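PDB 3BHW: uncharacterized protein from Magnetospirillum magneticum, which probably forms part of a type 1 BREX system, a bacterial defence that lets double-stranded DNA phages adsorb but blocks replication of their DNA. Local coordinates for residues A[15-20]-A[155-160]; A[180-185]-A[192-197]; A[118-123]-A[170-175]; A[67-72]-A[91-96]; A[20-25]-A[61-66]. All blocks are in the same frame, centred on the assembly; numbering follows the deposited sequence. Where two conformers were deposited one is given.

Contact 1: A[15-20]-A[155-160]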
# COMPACT_ATOMS: atom_id res chain seq x y z
N GLY A 15 7.70 -1.36 4.96
CA GLY A 15 7.55 -2.58 4.17
C GLY A 15 6.57 -2.48 3.02
O GLY A 15 5.67 -1.61 3.01
N SER A 16 6.78 -3.35 2.03
CA SER A 16 5.95 -3.36 0.83
C SER A 16 4.69 -4.15 1.14
O SER A 16 4.39 -4.35 2.32
CB SER A 16 6.70 -3.92 -0.39
OG SER A 16 7.18 -5.21 -0.09
N LEU A 17 3.97 -4.63 0.11
CA LEU A 17 2.64 -5.16 0.41
C LEU A 17 2.67 -6.49 1.20
O LEU A 17 1.88 -6.68 2.11
CB LEU A 17 1.82 -5.29 -0.86
CG LEU A 17 1.69 -3.95 -1.59
CD1 LEU A 17 0.84 -4.17 -2.84
CD2 LEU A 17 1.09 -2.85 -0.75
N LYS A 18 3.59 -7.36 0.83
CA LYS A 18 3.82 -8.62 1.50
C LYS A 18 2.53 -9.39 1.71
O LYS A 18 2.04 -9.54 2.83
CB LYS A 18 4.50 -8.36 2.83
CG LYS A 18 5.94 -7.88 2.67
CD LYS A 18 6.64 -7.93 3.99
CE LYS A 18 8.09 -7.62 3.82
NZ LYS A 18 8.83 -8.80 3.38
N LEU A 19 2.00 -9.92 0.62
CA LEU A 19 0.70 -10.59 0.67
C LEU A 19 0.61 -11.77 1.64
O LEU A 19 -0.36 -11.83 2.44
CB LEU A 19 0.25 -11.01 -0.72
CG LEU A 19 -1.09 -11.72 -0.66
CD1 LEU A 19 -2.19 -10.83 -0.10
CD2 LEU A 19 -1.45 -12.22 -2.04
N PRO A 20 1.59 -12.70 1.58
CA PRO A 20 1.44 -13.84 2.47
C PRO A 20 1.27 -13.42 3.95
O PRO A 20 0.37 -13.93 4.68
CB PRO A 20 2.74 -14.63 2.25
CG PRO A 20 3.12 -14.29 0.82
CD PRO A 20 2.80 -12.83 0.73
N TYR A 155 8.80 1.62 -4.96
CA TYR A 155 8.89 0.96 -6.26
C TYR A 155 8.60 -0.53 -6.18
O TYR A 155 8.04 -1.11 -7.14
CB TYR A 155 10.26 1.21 -6.88
CG TYR A 155 10.36 2.57 -7.57
CD1 TYR A 155 10.63 3.76 -6.86
CD2 TYR A 155 10.17 2.66 -8.95
CE1 TYR A 155 10.71 5.00 -7.55
CE2 TYR A 155 10.23 3.87 -9.62
CZ TYR A 155 10.50 5.04 -8.92
OH TYR A 155 10.55 6.21 -9.67
N ARG A 156 8.94 -1.17 -5.06
CA ARG A 156 8.62 -2.59 -4.88
C ARG A 156 7.08 -2.79 -4.87
O ARG A 156 6.53 -3.72 -5.51
CB ARG A 156 9.22 -3.11 -3.56
CG ARG A 156 9.16 -4.57 -3.39
CD ARG A 156 10.24 -5.07 -2.41
NE ARG A 156 10.00 -4.64 -1.04
CZ ARG A 156 10.66 -3.67 -0.41
NH1 ARG A 156 10.32 -3.38 0.83
NH2 ARG A 156 11.63 -2.99 -1.00
N ILE A 157 6.35 -1.90 -4.18
CA ILE A 157 4.89 -1.94 -4.18
C ILE A 157 4.36 -1.87 -5.60
O ILE A 157 3.45 -2.61 -5.96
CB ILE A 157 4.32 -0.76 -3.36
CG1 ILE A 157 4.44 -1.09 -1.88
CG2 ILE A 157 2.84 -0.63 -3.59
CD1 ILE A 157 4.23 0.10 -0.98
N LEU A 158 4.94 -1.00 -6.39
CA LEU A 158 4.48 -0.79 -7.75
C LEU A 158 4.81 -1.99 -8.62
O LEU A 158 4.04 -2.33 -9.52
CB LEU A 158 5.07 0.50 -8.31
CG LEU A 158 4.59 1.80 -7.63
CD1 LEU A 158 5.19 2.93 -8.40
CD2 LEU A 158 3.05 1.97 -7.55
N VAL A 159 5.93 -2.66 -8.34
CA VAL A 159 6.27 -3.91 -9.03
C VAL A 159 5.25 -5.00 -8.61
O VAL A 159 4.72 -5.75 -9.46
CB VAL A 159 7.72 -4.35 -8.72
CG1 VAL A 159 7.91 -5.85 -9.00
CG2 VAL A 159 8.75 -3.51 -9.51
N GLU A 160 4.95 -5.09 -7.32
CA GLU A 160 4.02 -6.13 -6.82
C GLU A 160 2.64 -6.03 -7.46
O GLU A 160 2.03 -7.05 -7.85
CB GLU A 160 3.86 -6.07 -5.30
CG GLU A 160 5.05 -6.53 -4.49
CD GLU A 160 4.87 -6.26 -2.98
OE1 GLU A 160 4.62 -5.10 -2.60
OE2 GLU A 160 4.96 -7.21 -2.16
O HOH W 1 9.13 -4.98 2.25
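The carboxylate of Glu160 reads two successive backbone amides of the 15-20 segment. Leu17 N donates to the syn lone pair of Glu160 OE1 over 2.8 Å, with an N-H...O angle of 161°. Lys18 N reaches Glu160 OE2, also from the syn side, in a longer bond of 3.3 Å. Both oxygens are thus engaged, which fixes the rotation of the carboxylate. Lys18 is the N-cap of helix 19-31, so in this all-helical fold of the BrxA family the tail of helix 145-161 holds the chain where helix 19-31 starts. A turn earlier on the same helix, Arg156 bends at chi3 (69°) and brings its guanidinium edge to Ser16, whose OG lies 3.0 Å from Arg156 NE. Water 1 accepts from Ser16 N. Ile157 CG1 rests 3.8 Å from Ser16 CA. Leu17 crosses Ile157 at about a right angle, Leu17 CD2 3.9 Å from Ile157 CG1. Beyond Ile157, Leu17 continues onto Ile87 and Ala94 of helix 83-97.

Contact 2: A[180-185]-A[192-197]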
# COMPACT_ATOMS: atom_id res chain seq x y z
N GLU A 180 -14.13 -6.70 -7.83
CA GLU A 180 -14.43 -6.99 -6.43
C GLU A 180 -13.81 -5.92 -5.52
O GLU A 180 -14.41 -5.45 -4.58
CB GLU A 180 -13.82 -8.31 -6.06
CG GLU A 180 -14.54 -9.08 -5.00
CD GLU A 180 -14.10 -10.51 -5.02
OE1 GLU A 180 -14.05 -11.09 -6.12
OE2 GLU A 180 -13.79 -11.05 -3.94
N VAL A 181 -12.59 -5.52 -5.82
CA VAL A 181 -11.96 -4.51 -4.99
C VAL A 181 -12.64 -3.17 -5.20
O VAL A 181 -12.96 -2.45 -4.23
CB VAL A 181 -10.47 -4.46 -5.32
CG1 VAL A 181 -9.87 -3.13 -4.79
CG2 VAL A 181 -9.80 -5.74 -4.73
N MET A 182 -12.87 -2.83 -6.47
CA MET A 182 -13.49 -1.54 -6.79
C MET A 182 -14.90 -1.40 -6.19
O MET A 182 -15.28 -0.29 -5.78
CB MET A 182 -13.51 -1.25 -8.31
CG MET A 182 -12.15 -1.10 -9.00
SD MET A 182 -11.01 0.18 -8.27
CE MET A 182 -12.18 1.54 -8.21
N SER A 183 -15.67 -2.50 -6.16
CA SER A 183 -17.02 -2.49 -5.60
C SER A 183 -16.93 -2.19 -4.11
O SER A 183 -17.70 -1.37 -3.58
CB SER A 183 -17.77 -3.81 -5.94
OG SER A 183 -19.08 -3.89 -5.39
N TYR A 184 -15.98 -2.83 -3.42
CA TYR A 184 -15.79 -2.56 -2.01
C TYR A 184 -15.48 -1.07 -1.75
O TYR A 184 -16.11 -0.46 -0.91
CB TYR A 184 -14.68 -3.46 -1.38
CG TYR A 184 -14.34 -3.04 0.04
CD1 TYR A 184 -15.03 -3.57 1.15
CD2 TYR A 184 -13.42 -2.02 0.28
CE1 TYR A 184 -14.77 -3.14 2.45
CE2 TYR A 184 -13.14 -1.58 1.60
CZ TYR A 184 -13.84 -2.15 2.67
OH TYR A 184 -13.58 -1.73 3.95
N LEU A 185 -14.58 -0.52 -2.56
CA LEU A 185 -14.16 0.88 -2.43
C LEU A 185 -15.28 1.89 -2.67
O LEU A 185 -15.38 2.85 -1.92
CB LEU A 185 -12.96 1.19 -3.32
CG LEU A 185 -11.60 0.56 -2.97
CD1 LEU A 185 -10.64 0.88 -4.11
CD2 LEU A 185 -11.01 0.96 -1.54
N TYR A 192 -10.79 8.83 -1.99
CA TYR A 192 -9.37 9.11 -2.18
C TYR A 192 -8.69 7.89 -2.72
O TYR A 192 -7.91 8.01 -3.68
CB TYR A 192 -8.72 9.56 -0.88
CG TYR A 192 -7.21 9.82 -0.96
CD1 TYR A 192 -6.74 11.01 -1.51
CD2 TYR A 192 -6.28 8.89 -0.43
CE1 TYR A 192 -5.34 11.28 -1.57
CE2 TYR A 192 -4.89 9.13 -0.53
CZ TYR A 192 -4.44 10.33 -1.10
OH TYR A 192 -3.06 10.56 -1.16
N VAL A 193 -8.93 6.72 -2.11
CA VAL A 193 -8.32 5.48 -2.66
C VAL A 193 -8.72 5.24 -4.13
O VAL A 193 -7.88 4.95 -4.99
CB VAL A 193 -8.58 4.31 -1.75
CG1 VAL A 193 -7.99 3.05 -2.32
CG2 VAL A 193 -8.08 4.66 -0.31
N ILE A 194 -9.99 5.47 -4.41
CA ILE A 194 -10.50 5.29 -5.76
C ILE A 194 -9.70 6.09 -6.77
O ILE A 194 -9.31 5.55 -7.81
CB ILE A 194 -12.00 5.57 -5.85
CG1 ILE A 194 -12.77 4.47 -5.07
CG2 ILE A 194 -12.46 5.70 -7.33
CD1 ILE A 194 -14.26 4.72 -4.81
N ARG A 195 -9.51 7.37 -6.48
CA ARG A 195 -8.80 8.29 -7.36
C ARG A 195 -7.35 7.87 -7.60
O ARG A 195 -6.81 8.06 -8.71
CB ARG A 195 -8.84 9.70 -6.74
CG ARG A 195 -8.51 10.79 -7.67
CD ARG A 195 -8.00 12.04 -6.85
NE ARG A 195 -7.70 13.16 -7.73
CZ ARG A 195 -8.63 13.85 -8.38
NH1 ARG A 195 -9.91 13.51 -8.22
NH2 ARG A 195 -8.29 14.88 -9.15
N CYS A 196 -6.71 7.33 -6.56
CA CYS A 196 -5.27 6.99 -6.60
C CYS A 196 -4.97 5.60 -7.13
O CYS A 196 -3.93 5.38 -7.72
CB CYS A 196 -4.68 7.07 -5.19
SG CYS A 196 -4.74 8.75 -4.42
N ILE A 197 -5.91 4.66 -6.93
CA ILE A 197 -5.62 3.23 -7.18
C ILE A 197 -5.63 2.89 -8.65
O ILE A 197 -4.96 1.93 -9.09
CB ILE A 197 -6.61 2.30 -6.42
CG1 ILE A 197 -6.07 0.88 -6.40
CG2 ILE A 197 -8.00 2.32 -7.06
CD1 ILE A 197 -6.71 0.01 -5.41
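Leu185 lies against Val193 and Ile194 in a helical hairpin, where helices 179-187 and 191-197 follow each other through a short connection and run nearly antiparallel; the axes of segments 180-185 and 192-197 approach to 10.3 Å at 147°. The side chains that meet are all apolar, and rotamers decide how their branches mesh. Leu185 has CG beside its backbone N, and its fork crosses Val193 at about a right angle; both methyls touch the same branch, with Leu185 CD2 3.8 Å from Val193 CG1. The CB of Leu185 meets Ile194 CG1 at 3.7 Å. Met182 starts off to one side of the partner helix, but its chain folds at chi2 and chi3, -56° and -50°, and this double bend carries the sulfur toward that helix. The Met182 and Ile197 side chains slide past each other in opposite directions, Met182 SD 3.9 Å from Ile197 CG2. Met182 CE approaches Ile194 CG2 at 4.3 Å. Helix 83-97 meets the hairpin through Ala92 and Lys96, which pack on Val193, and Phe91, which packs on Ile197. Tyr192 and Arg195 instead bind Asp103 and Asp106 of helix 99-112. At the end of the Ile194 side chain, CD1 sits 3.6 Å from the backbone oxygen of Leu185.

Contact 3: A[118-123]-A[170-175]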
# COMPACT_ATOMS: atom_id res chain seq x y z
N PRO A 118 4.96 5.11 -21.30
CA PRO A 118 5.15 5.74 -20.01
C PRO A 118 6.26 5.04 -19.22
O PRO A 118 6.41 3.80 -19.29
CB PRO A 118 3.80 5.56 -19.33
CG PRO A 118 2.82 5.30 -20.40
CD PRO A 118 3.57 4.65 -21.51
N ASP A 119 7.05 5.84 -18.51
CA ASP A 119 8.00 5.32 -17.55
C ASP A 119 7.94 6.08 -16.23
O ASP A 119 7.26 7.13 -16.10
CB ASP A 119 9.42 5.31 -18.14
CG ASP A 119 9.92 6.68 -18.55
OD1 ASP A 119 9.45 7.71 -18.05
OD2 ASP A 119 10.86 6.72 -19.38
N LEU A 120 8.67 5.55 -15.24
CA LEU A 120 8.71 6.19 -13.94
C LEU A 120 10.13 6.09 -13.38
O LEU A 120 10.37 5.38 -12.43
CB LEU A 120 7.69 5.52 -13.01
CG LEU A 120 7.31 6.26 -11.72
CD1 LEU A 120 6.51 7.52 -12.06
CD2 LEU A 120 6.51 5.37 -10.76
N PRO A 121 11.09 6.79 -14.00
CA PRO A 121 12.45 6.69 -13.48
C PRO A 121 12.56 7.31 -12.10
O PRO A 121 11.73 8.16 -11.74
CB PRO A 121 13.26 7.47 -14.53
CG PRO A 121 12.33 8.37 -15.13
CD PRO A 121 11.03 7.63 -15.20
N ARG A 122 13.56 6.87 -11.33
CA ARG A 122 13.77 7.32 -9.95
C ARG A 122 13.87 8.83 -9.73
O ARG A 122 13.42 9.32 -8.71
CB ARG A 122 14.94 6.59 -9.30
CG ARG A 122 14.68 5.10 -9.19
CD ARG A 122 14.20 4.68 -7.79
NE ARG A 122 14.20 3.22 -7.65
CZ ARG A 122 14.41 2.58 -6.50
NH1 ARG A 122 14.63 3.27 -5.39
NH2 ARG A 122 14.40 1.25 -6.46
N LYS A 123 14.43 9.58 -10.69
CA LYS A 123 14.44 11.06 -10.56
C LYS A 123 13.04 11.63 -10.31
O LYS A 123 12.91 12.69 -9.69
CB LYS A 123 15.04 11.75 -11.79
CG LYS A 123 14.44 11.28 -13.12
CD LYS A 123 14.02 12.42 -14.05
CE LYS A 123 15.09 12.69 -15.11
NZ LYS A 123 16.04 13.76 -14.72
N TYR A 170 12.10 0.89 -15.84
CA TYR A 170 10.98 1.53 -15.09
C TYR A 170 9.77 1.85 -15.96
O TYR A 170 9.06 2.83 -15.71
CB TYR A 170 11.43 2.75 -14.29
CG TYR A 170 12.39 2.42 -13.18
CD1 TYR A 170 12.05 1.51 -12.19
CD2 TYR A 170 13.65 3.01 -13.13
CE1 TYR A 170 12.93 1.20 -11.17
CE2 TYR A 170 14.53 2.70 -12.12
CZ TYR A 170 14.16 1.79 -11.15
OH TYR A 170 15.04 1.49 -10.13
N ARG A 171 9.56 1.03 -16.99
CA ARG A 171 8.38 1.17 -17.84
C ARG A 171 7.10 0.88 -17.07
O ARG A 171 7.00 -0.06 -16.29
CB ARG A 171 8.48 0.33 -19.13
CG ARG A 171 9.21 1.09 -20.25
CD ARG A 171 8.46 1.08 -21.57
NE ARG A 171 7.13 1.67 -21.39
CZ ARG A 171 5.98 1.05 -21.63
NH1 ARG A 171 4.85 1.69 -21.40
NH2 ARG A 171 5.95 -0.20 -22.12
N LEU A 172 6.10 1.70 -17.33
CA LEU A 172 4.84 1.54 -16.65
C LEU A 172 3.89 0.78 -17.53
O LEU A 172 3.95 0.91 -18.76
CB LEU A 172 4.26 2.92 -16.34
CG LEU A 172 4.75 3.70 -15.11
CD1 LEU A 172 4.22 5.11 -15.24
CD2 LEU A 172 4.26 3.04 -13.81
N LYS A 173 3.01 -0.02 -16.93
CA LYS A 173 1.95 -0.71 -17.65
C LYS A 173 0.65 -0.47 -16.93
O LYS A 173 0.62 -0.31 -15.71
CB LYS A 173 2.20 -2.24 -17.74
CG LYS A 173 1.20 -2.99 -18.67
CD LYS A 173 1.14 -4.52 -18.37
CE LYS A 173 0.54 -5.39 -19.53
NZ LYS A 173 -0.97 -5.66 -19.52
N SER A 174 -0.43 -0.47 -17.69
CA SER A 174 -1.73 -0.31 -17.09
C SER A 174 -2.07 -1.60 -16.38
O SER A 174 -1.64 -2.69 -16.78
CB SER A 174 -2.78 0.05 -18.15
OG SER A 174 -2.90 -0.98 -19.11
N VAL A 175 -2.84 -1.46 -15.30
CA VAL A 175 -3.29 -2.59 -14.51
C VAL A 175 -4.76 -2.37 -14.19
O VAL A 175 -5.15 -1.29 -13.72
CB VAL A 175 -2.47 -2.74 -13.20
CG1 VAL A 175 -1.03 -3.18 -13.51
CG2 VAL A 175 -2.49 -1.46 -12.38
O HOH W 2 15.18 -0.30 -8.41
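Tyr170 and Arg171 turn their side chains to different ends of the 118-123 segment, and each meets a different kind of partner. The Tyr170 side chain extends alongside Leu120, Pro121 and Arg122, with Tyr170 CB 3.4 Å from Leu120 O and Tyr170 CD2 3.9 Å from Pro121 CA. At its far end the hydroxyl accepts from Arg122 NE over 3.1 Å, the oxygen lying 25° out of the guanidinium plane. Ring and guanidinium planes stand 61° apart, so the two groups meet without stacking; water 2, in the plane of the ring at its edge, lies close to both Tyr170 OH and Arg122 NH2. Arg122 has a stronger partner in Asp152, its salt bridge on helix 145-161, and a cation-pi contact with Tyr155.

Arg171 points away at first, then bends at chi2 and chi3 so that its guanidinium folds back to present its edge to Pro118 O. That oxygen is gripped from opposite faces of its carbonyl plane: Arg171 NE donates at 3.1 Å and Leu172 N at 2.9 Å, the latter almost perfectly straight (179°). Leu172 drops its side chain to the buried side, where CG meets Leu120 CB at 4.0 Å beside Gln112. Leu120 N donates to Tyr170 O over 2.8 Å, and with the Leu172 bond this makes a single antiparallel bridge, Asp119 and Arg171 its non-hydrogen-bonded pair, between two loops of an otherwise helical protein.

Contact 4: A[67-72]-A[91-96]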
# COMPACT_ATOMS: atom_id res chain seq x y z
N LEU A 67 -4.33 -2.62 7.03
CA LEU A 67 -5.62 -3.30 6.89
C LEU A 67 -6.71 -2.69 7.77
O LEU A 67 -7.88 -2.69 7.35
CB LEU A 67 -5.53 -4.81 7.13
CG LEU A 67 -4.67 -5.59 6.15
CD1 LEU A 67 -4.40 -6.95 6.78
CD2 LEU A 67 -5.39 -5.82 4.82
N GLU A 68 -6.34 -2.11 8.90
CA GLU A 68 -7.37 -1.58 9.81
C GLU A 68 -7.93 -0.22 9.37
O GLU A 68 -8.84 0.31 10.00
CB GLU A 68 -6.88 -1.53 11.25
CG GLU A 68 -5.88 -0.47 11.54
CD GLU A 68 -5.81 -0.16 13.02
OE1 GLU A 68 -6.25 -1.03 13.82
OE2 GLU A 68 -5.32 0.94 13.37
N THR A 69 -7.39 0.33 8.28
CA THR A 69 -8.08 1.46 7.64
C THR A 69 -9.34 0.99 6.88
O THR A 69 -10.16 1.83 6.51
CB THR A 69 -7.16 2.27 6.64
OG1 THR A 69 -6.79 1.46 5.53
CG2 THR A 69 -5.89 2.82 7.26
N MET A 70 -9.50 -0.33 6.71
CA MET A 70 -10.56 -0.94 5.89
C MET A 70 -11.34 -1.88 6.80
O MET A 70 -11.02 -2.03 7.98
CB MET A 70 -10.01 -1.74 4.71
CG MET A 70 -9.31 -0.92 3.67
SD MET A 70 -10.25 0.47 2.94
CE MET A 70 -9.16 0.77 1.55
N GLY A 71 -12.36 -2.52 6.25
CA GLY A 71 -13.32 -3.25 7.06
C GLY A 71 -13.28 -4.73 6.80
O GLY A 71 -12.49 -5.20 5.97
N PRO A 72 -14.12 -5.48 7.51
CA PRO A 72 -14.11 -6.96 7.41
C PRO A 72 -14.27 -7.52 6.00
O PRO A 72 -13.73 -8.57 5.71
CB PRO A 72 -15.30 -7.36 8.28
CG PRO A 72 -15.39 -6.30 9.29
CD PRO A 72 -15.10 -5.02 8.51
N PHE A 91 -3.12 -3.34 -1.63
CA PHE A 91 -2.72 -2.08 -2.27
C PHE A 91 -3.63 -0.92 -1.89
O PHE A 91 -3.15 0.17 -1.53
CB PHE A 91 -2.64 -2.29 -3.79
CG PHE A 91 -2.12 -1.11 -4.60
CD1 PHE A 91 -0.97 -0.36 -4.25
CD2 PHE A 91 -2.76 -0.79 -5.79
CE1 PHE A 91 -0.54 0.67 -5.12
CE2 PHE A 91 -2.33 0.22 -6.61
CZ PHE A 91 -1.22 0.95 -6.30
N ALA A 92 -4.93 -1.16 -1.81
CA ALA A 92 -5.88 -0.10 -1.54
C ALA A 92 -5.68 0.31 -0.10
O ALA A 92 -5.76 1.51 0.19
CB ALA A 92 -7.30 -0.66 -1.70
N ALA A 93 -5.50 -0.68 0.78
CA ALA A 93 -5.24 -0.40 2.18
C ALA A 93 -3.96 0.39 2.32
O ALA A 93 -3.89 1.33 3.15
CB ALA A 93 -5.20 -1.71 2.97
N ALA A 94 -2.96 0.08 1.51
CA ALA A 94 -1.67 0.82 1.63
C ALA A 94 -1.86 2.26 1.19
O ALA A 94 -1.31 3.20 1.81
CB ALA A 94 -0.60 0.16 0.86
N ILE A 95 -2.63 2.47 0.16
CA ILE A 95 -2.98 3.83 -0.27
C ILE A 95 -3.74 4.61 0.79
O ILE A 95 -3.35 5.75 1.16
CB ILE A 95 -3.72 3.83 -1.60
CG1 ILE A 95 -2.75 3.33 -2.68
CG2 ILE A 95 -4.23 5.26 -1.94
CD1 ILE A 95 -3.46 2.83 -3.93
N LYS A 96 -4.82 4.03 1.30
CA LYS A 96 -5.57 4.68 2.37
C LYS A 96 -4.70 5.12 3.57
O LYS A 96 -4.90 6.18 4.13
CB LYS A 96 -6.73 3.81 2.83
CG LYS A 96 -7.70 4.63 3.67
CD LYS A 96 -9.03 3.98 3.77
CE LYS A 96 -9.89 4.69 4.82
NZ LYS A 96 -11.13 3.93 5.18
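Leu67 CA lies 4.3 Å from Ala93 CB, at the point where helix 57-67 ends and a type I beta turn, Leu67 to Met70, leads towards helix 72-80. This turn joins two helices of the all-helical BrxA fold, whose family is placed in the HTH clan, and it abuts one side of helix 83-97, whose small Ala92 and Ala93 let it come close. Next in line, Thr69 points at the helix and slides past Lys96 in the opposite direction, with Thr69 OG1 3.6 Å from Lys96 CB. That hydroxyl, placed between backbone N and carbonyl carbon, is bonded to Arg66 O, in the last turn of helix 57-67. Thr69 O takes the lysine's ammonium group: Lys96 is stretched out, chi1 -166° and the rest extended, which brings Lys96 NZ within 2.7 Å. The same NZ makes a salt bridge to Glu190, so the turn's carbonyl and a carboxylate share one ammonium group. Met70 follows. Bent at chi2 (-55°), its chain passes Lys96 obliquely, Met70 SD 3.8 Å from Lys96 CD, and its CG faces Ala93 CB. Tyr184 and Leu185 of helix 179-187 pack on Met70 as well. The Met70 methyl tucks against the helix backbone, Met70 CE 3.7 Å from Ala92 O and 4.0 Å from Ala92 CB.

Contact 5: A[20-25]-A[61-66]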
# COMPACT_ATOMS: atom_id res chain seq x y z
N PRO A 20 1.59 -12.70 1.58
CA PRO A 20 1.44 -13.84 2.47
C PRO A 20 1.27 -13.42 3.95
O PRO A 20 0.37 -13.93 4.68
CB PRO A 20 2.74 -14.63 2.25
CG PRO A 20 3.12 -14.29 0.82
CD PRO A 20 2.80 -12.83 0.73
N GLU A 21 2.13 -12.53 4.41
CA GLU A 21 2.02 -12.06 5.79
C GLU A 21 0.71 -11.33 6.00
O GLU A 21 0.08 -11.44 7.05
CB GLU A 21 3.14 -11.11 6.11
CG GLU A 21 4.48 -11.79 6.34
CD GLU A 21 5.30 -11.91 5.08
OE1 GLU A 21 4.72 -11.83 3.95
OE2 GLU A 21 6.53 -12.08 5.23
N SER A 22 0.28 -10.58 5.00
CA SER A 22 -0.91 -9.78 5.14
C SER A 22 -2.14 -10.69 5.28
O SER A 22 -3.10 -10.34 5.96
CB SER A 22 -1.10 -8.81 3.95
OG SER A 22 -0.26 -7.66 4.10
N ARG A 23 -2.11 -11.84 4.60
CA ARG A 23 -3.22 -12.80 4.68
C ARG A 23 -3.37 -13.34 6.09
O ARG A 23 -4.48 -13.59 6.56
CB ARG A 23 -2.97 -13.99 3.79
CG ARG A 23 -2.96 -13.68 2.26
CD ARG A 23 -3.35 -14.95 1.55
NE ARG A 23 -3.25 -14.94 0.09
CZ ARG A 23 -4.30 -14.81 -0.74
NH1 ARG A 23 -5.50 -14.56 -0.24
NH2 ARG A 23 -4.16 -14.90 -2.06
N ILE A 24 -2.25 -13.49 6.78
CA ILE A 24 -2.26 -14.08 8.11
C ILE A 24 -2.83 -13.03 9.05
O ILE A 24 -3.66 -13.34 9.91
CB ILE A 24 -0.87 -14.57 8.60
CG1 ILE A 24 -0.45 -15.82 7.81
CG2 ILE A 24 -0.93 -14.90 10.09
CD1 ILE A 24 1.02 -16.09 7.78
N ILE A 25 -2.46 -11.77 8.83
CA ILE A 25 -2.90 -10.67 9.68
C ILE A 25 -4.39 -10.43 9.48
O ILE A 25 -5.14 -10.25 10.44
CB ILE A 25 -2.02 -9.39 9.47
CG1 ILE A 25 -0.60 -9.59 10.07
CG2 ILE A 25 -2.65 -8.14 10.11
CD1 ILE A 25 0.51 -8.80 9.39
N SER A 61 3.10 -4.29 12.63
CA SER A 61 2.22 -3.21 13.04
C SER A 61 1.77 -2.45 11.80
O SER A 61 0.59 -2.18 11.63
CB SER A 61 2.94 -2.28 13.99
OG SER A 61 3.48 -3.05 15.03
N LEU A 62 2.72 -2.15 10.92
CA LEU A 62 2.40 -1.49 9.64
C LEU A 62 1.35 -2.26 8.80
O LEU A 62 0.32 -1.71 8.47
CB LEU A 62 3.70 -1.29 8.86
CG LEU A 62 3.52 -0.70 7.46
CD1 LEU A 62 3.00 0.73 7.52
CD2 LEU A 62 4.77 -0.85 6.59
N MET A 63 1.60 -3.54 8.57
CA MET A 63 0.68 -4.35 7.73
C MET A 63 -0.71 -4.37 8.39
O MET A 63 -1.74 -4.29 7.70
CB MET A 63 1.28 -5.75 7.60
CG MET A 63 2.69 -5.75 7.04
SD MET A 63 3.23 -7.40 6.38
CE MET A 63 4.97 -7.22 6.25
N ARG A 64 -0.77 -4.43 9.72
CA ARG A 64 -2.05 -4.40 10.43
C ARG A 64 -2.69 -3.00 10.36
O ARG A 64 -3.89 -2.87 10.10
CB ARG A 64 -1.88 -4.79 11.90
CG ARG A 64 -3.24 -4.83 12.64
CD ARG A 64 -3.05 -4.79 14.18
NE ARG A 64 -4.35 -4.71 14.86
CZ ARG A 64 -4.52 -4.79 16.18
NH1 ARG A 64 -3.46 -4.92 16.97
NH2 ARG A 64 -5.74 -4.71 16.70
N ASN A 65 -1.90 -1.97 10.65
CA ASN A 65 -2.39 -0.60 10.58
C ASN A 65 -2.96 -0.34 9.19
O ASN A 65 -4.03 0.29 9.04
CB ASN A 65 -1.31 0.41 10.93
CG ASN A 65 -1.00 0.43 12.40
OD1 ASN A 65 0.08 0.87 12.81
ND2 ASN A 65 -1.92 -0.07 13.20
N ARG A 66 -2.20 -0.74 8.17
CA ARG A 66 -2.79 -0.70 6.79
C ARG A 66 -4.20 -1.34 6.65
O ARG A 66 -5.16 -0.65 6.26
CB ARG A 66 -1.86 -1.33 5.80
CG ARG A 66 -0.68 -0.45 5.41
CD ARG A 66 0.20 -1.17 4.41
NE ARG A 66 1.32 -0.36 3.93
CZ ARG A 66 2.51 -0.81 3.54
NH1 ARG A 66 2.80 -2.11 3.56
NH2 ARG A 66 3.41 0.05 3.10
O HOH W 3 -1.27 -5.26 5.10
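Ile25 and Met63 make the close part of this crossing between helices 19-31 and 57-67, in which the axes of segments 20-25 and 61-66 cross at -63°, 9.7 Å apart. In Ile25, chi1 (-72°) sets CG1 toward the partner helix and the near-extended chi2 (152°) carries CD1 to the stem of Met63, 3.6 Å from Met63 CB. The two side chains cross at about a right angle. The other branch of Ile25 turns to the next residue along, Ile25 CG2 resting 3.8 Å from Arg64 CA, so a single isoleucine straddles two consecutive residues of helix 57-67. Beyond this point contacts are fewer. Met63 runs out extended beyond CG, and its sulfur lies 3.7 Å from Glu21 CB and 4.2 Å from Ser22 OG. Glu21 starts toward the partner helix and then bends away at chi2, taking its carboxylate off to a long, weak ion pair with Arg50. Arg64 likewise leaves the contact along an extended chain and ends in a cation-pi contact with Trp38. Polar contact between the helices is indirect: water 3 donates to Met63 O at 2.8 Å and lies equally far from Ser22 OG, which is also bonded to Leu17 O. The direct contacts therefore depend on shape and dispersion, with the charges directed to the periphery and a bridging water as an additional polar link between Ser22 OG and Met63 O.

How the contacts relate
Contacts 2, 4 and 5 are buried, while contacts 1 and 3 are only partly so, and the chemistry follows: the hairpin of contact 2 and the crossing of contact 5 rely on apolar side chains, whereas contact 1 holds loop amides by a helix carboxylate and contact 3 joins two loops largely by backbone bonds and arginines. Contact 4 mixes the two. Helix 19-31 serves contacts 1 and 5, which share Pro20 and are tied together by Arg66 bonding to Gly15 O. Contact 4 lies beside contacts 1, 2 and 5, with Gly71 N bonded to Tyr184 OH of contact 2. Contact 3 is about 27 Å from contact 5, centre to centre, but joins contact 1 through Tyr155 OH and Leu120 O.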